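Local atomic coordinates of YecR (Salmonella typhimurium, PDB entry 7BGL), a protein that is of uncharacterised function but belongs to the YecR-like lipoprotein family and probably accompanies the flagellar LP ring at the outer membrane. Residues T37-L42 against C87-F92. Residues are numbered along the deposited sequence; the frame is centred on the assembly and turned at random.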
loop_
_atom_site.group_PDB
_atom_site.type_symbol
_atom_site.label_atom_id
_atom_site.label_comp_id
_atom_site.label_asym_id
_atom_site.label_seq_id
_atom_site.Cartn_x
_atom_site.Cartn_y
_atom_site.Cartn_z
ATOM N N THR C 37 99.032 -33.449 15.012
ATOM C CA THR C 37 98.818 -32.963 13.657
ATOM C C THR C 37 100.090 -33.108 12.836
ATOM O O THR C 37 101.203 -32.974 13.353
ATOM C CB THR C 37 98.368 -31.495 13.648
ATOM O OG1 THR C 37 99.356 -30.686 14.298
ATOM C CG2 THR C 37 97.039 -31.341 14.367
ATOM N N TYR C 38 99.912 -33.385 11.546
ATOM C CA TYR C 38 101.017 -33.390 10.599
ATOM C C TYR C 38 100.548 -32.787 9.282
ATOM O O TYR C 38 99.350 -32.641 9.031
ATOM C CB TYR C 38 101.598 -34.798 10.391
ATOM C CG TYR C 38 100.595 -35.870 10.032
ATOM C CD1 TYR C 38 99.839 -36.497 11.013
ATOM C CD2 TYR C 38 100.425 -36.277 8.716
ATOM C CE1 TYR C 38 98.928 -37.485 10.692
ATOM C CE2 TYR C 38 99.518 -37.265 8.385
ATOM C CZ TYR C 38 98.774 -37.866 9.376
ATOM O OH TYR C 38 97.867 -38.849 9.051
ATOM N N ASN C 39 101.516 -32.415 8.448
ATOM C CA ASN C 39 101.257 -31.657 7.235
ATOM C C ASN C 39 101.513 -32.504 5.994
ATOM O O ASN C 39 102.342 -33.418 6.001
ATOM C CB ASN C 39 102.128 -30.397 7.182
ATOM C CG ASN C 39 101.937 -29.507 8.392
ATOM O OD1 ASN C 39 100.946 -29.623 9.112
ATOM N ND2 ASN C 39 102.890 -28.612 8.623
ATOM N N GLN C 40 100.784 -32.184 4.928
ATOM C CA GLN C 40 100.956 -32.815 3.627
ATOM C C GLN C 40 100.964 -31.751 2.539
ATOM O O GLN C 40 99.991 -30.997 2.401
ATOM C CB GLN C 40 99.841 -33.828 3.363
ATOM C CG GLN C 40 100.191 -35.263 3.707
ATOM C CD GLN C 40 99.418 -36.261 2.866
ATOM O OE1 GLN C 40 98.845 -35.909 1.835
ATOM N NE2 GLN C 40 99.390 -37.512 3.308
ATOM N N PRO C 41 102.038 -31.647 1.755
ATOM C CA PRO C 41 102.026 -30.721 0.614
ATOM C C PRO C 41 100.973 -31.113 -0.408
ATOM O O PRO C 41 100.298 -32.135 -0.247
ATOM C CB PRO C 41 103.445 -30.838 0.040
ATOM C CG PRO C 41 104.269 -31.439 1.127
ATOM C CD PRO C 41 103.356 -32.264 1.975
ATOM N N LEU C 42 100.820 -30.313 -1.462
ATOM C CA LEU C 42 99.776 -30.558 -2.449
ATOM C C LEU C 42 99.901 -31.953 -3.050
ATOM O O LEU C 42 99.023 -32.800 -2.850
ATOM C CB LEU C 42 99.828 -29.497 -3.551
ATOM C CG LEU C 42 98.497 -29.087 -4.184
ATOM C CD1 LEU C 42 98.718 -28.047 -5.271
ATOM C CD2 LEU C 42 97.760 -30.296 -4.739
ATOM N N CYS C 87 94.618 -26.786 -3.059
ATOM C CA CYS C 87 94.890 -27.021 -1.637
ATOM C C CYS C 87 96.402 -27.168 -1.487
ATOM O O CYS C 87 96.953 -28.258 -1.661
ATOM C CB CYS C 87 94.145 -28.245 -1.123
ATOM S SG CYS C 87 94.418 -28.608 0.626
ATOM N N LEU C 88 97.070 -26.058 -1.164
ATOM C CA LEU C 88 98.526 -26.077 -1.062
ATOM C C LEU C 88 98.994 -27.014 0.045
ATOM O O LEU C 88 99.950 -27.776 -0.140
ATOM C CB LEU C 88 99.052 -24.662 -0.825
ATOM C CG LEU C 88 98.723 -23.633 -1.909
ATOM C CD1 LEU C 88 99.407 -22.307 -1.617
ATOM C CD2 LEU C 88 99.117 -24.155 -3.281
ATOM N N ASN C 89 98.337 -26.973 1.201
ATOM C CA ASN C 89 98.706 -27.801 2.339
ATOM C C ASN C 89 97.464 -28.442 2.936
ATOM O O ASN C 89 96.377 -27.858 2.926
ATOM C CB ASN C 89 99.438 -26.985 3.414
ATOM C CG ASN C 89 99.894 -27.838 4.581
ATOM O OD1 ASN C 89 100.618 -28.817 4.404
ATOM N ND2 ASN C 89 99.468 -27.471 5.783
ATOM N N THR C 90 97.636 -29.655 3.459
ATOM C CA THR C 90 96.561 -30.388 4.112
ATOM C C THR C 90 97.019 -30.811 5.499
ATOM O O THR C 90 98.114 -31.360 5.654
ATOM C CB THR C 90 96.145 -31.617 3.297
ATOM O OG1 THR C 90 95.688 -31.202 2.005
ATOM C CG2 THR C 90 95.033 -32.372 4.005
ATOM N N ARG C 91 96.184 -30.556 6.502
ATOM C CA ARG C 91 96.483 -30.948 7.872
ATOM C C ARG C 91 95.771 -32.254 8.199
ATOM O O ARG C 91 94.555 -32.367 8.020
ATOM C CB ARG C 91 96.056 -29.855 8.854
ATOM C CG ARG C 91 96.887 -28.587 8.773
ATOM C CD ARG C 91 98.198 -28.743 9.524
ATOM N NE ARG C 91 99.003 -27.529 9.469
ATOM C CZ ARG C 91 98.796 -26.459 10.224
ATOM N NH1 ARG C 91 97.812 -26.417 11.107
ATOM N NH2 ARG C 91 99.596 -25.405 10.089
ATOM N N PHE C 92 96.531 -33.236 8.678
ATOM C CA PHE C 92 95.992 -34.527 9.076
ATOM C C PHE C 92 96.129 -34.672 10.583
ATOM O O PHE C 92 97.212 -34.447 11.138
ATOM C CB PHE C 92 96.708 -35.671 8.356
ATOM C CG PHE C 92 96.360 -35.782 6.900
ATOM C CD1 PHE C 92 97.093 -35.098 5.947
ATOM C CD2 PHE C 92 95.297 -36.566 6.486
ATOM C CE1 PHE C 92 96.774 -35.196 4.606
ATOM C CE2 PHE C 92 94.974 -36.668 5.148
ATOM C CZ PHE C 92 95.713 -35.982 4.206
#
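Tyr-38 and Phe-92 form a hydrogen-bonded antiparallel pair between strands 33-41 and 87-97, the central two of a four-stranded antiparallel sheet. Tyr-38 carries its ring toward the partner strand because CG sits between the backbone N and the carbonyl carbon (chi1 52°), and CB of Phe-92 is modelled over one face of that ring, as in a CH-pi contact, though too close to the ring carbons for its spacing to be trusted. The two rings are nearly parallel, at 14°, yet displaced, with little overlap. On the sheet face that carries Tyr-38 and Phe-92, the aliphatic part of Gln-40 meets the Phe-92 ring obliquely at its CE1 corner, CG 3.5 Å from CE1 of Phe-92, while Thr-90 stands opposite Gln-40. On the other face, Asn-39 and Arg-91 extend alongside one another in the same direction. Arg-91 bends at chi2, which leaves its NE 2.9 Å from OD1 of Asn-39, with amide and guanidinium planes turned only slightly against each other.

Beneath these side chains run the backbone bonds that set the register. Tyr-38 and Phe-92 exchange two, and Gln-40 and Thr-90 two more; that from Gln-40 N to Thr-90 O, at 2.9 Å, is bent to 137°. CA of Thr-37 adds a CH···O contact of 3.3 Å to O of Phe-92. Farther out, backbone hydrogen bonds join Thr-37 to Gln-23 of strand 23-28, Asn-89 to Ser-80 and Arg-91 to Thr-78, the last two on strand 76-82. At Leu-88, whose side chain packs on another protein's chain, the backbone changes direction sharply, and just before it SG of Cys-87 forms a disulfide with SG of Cys-79.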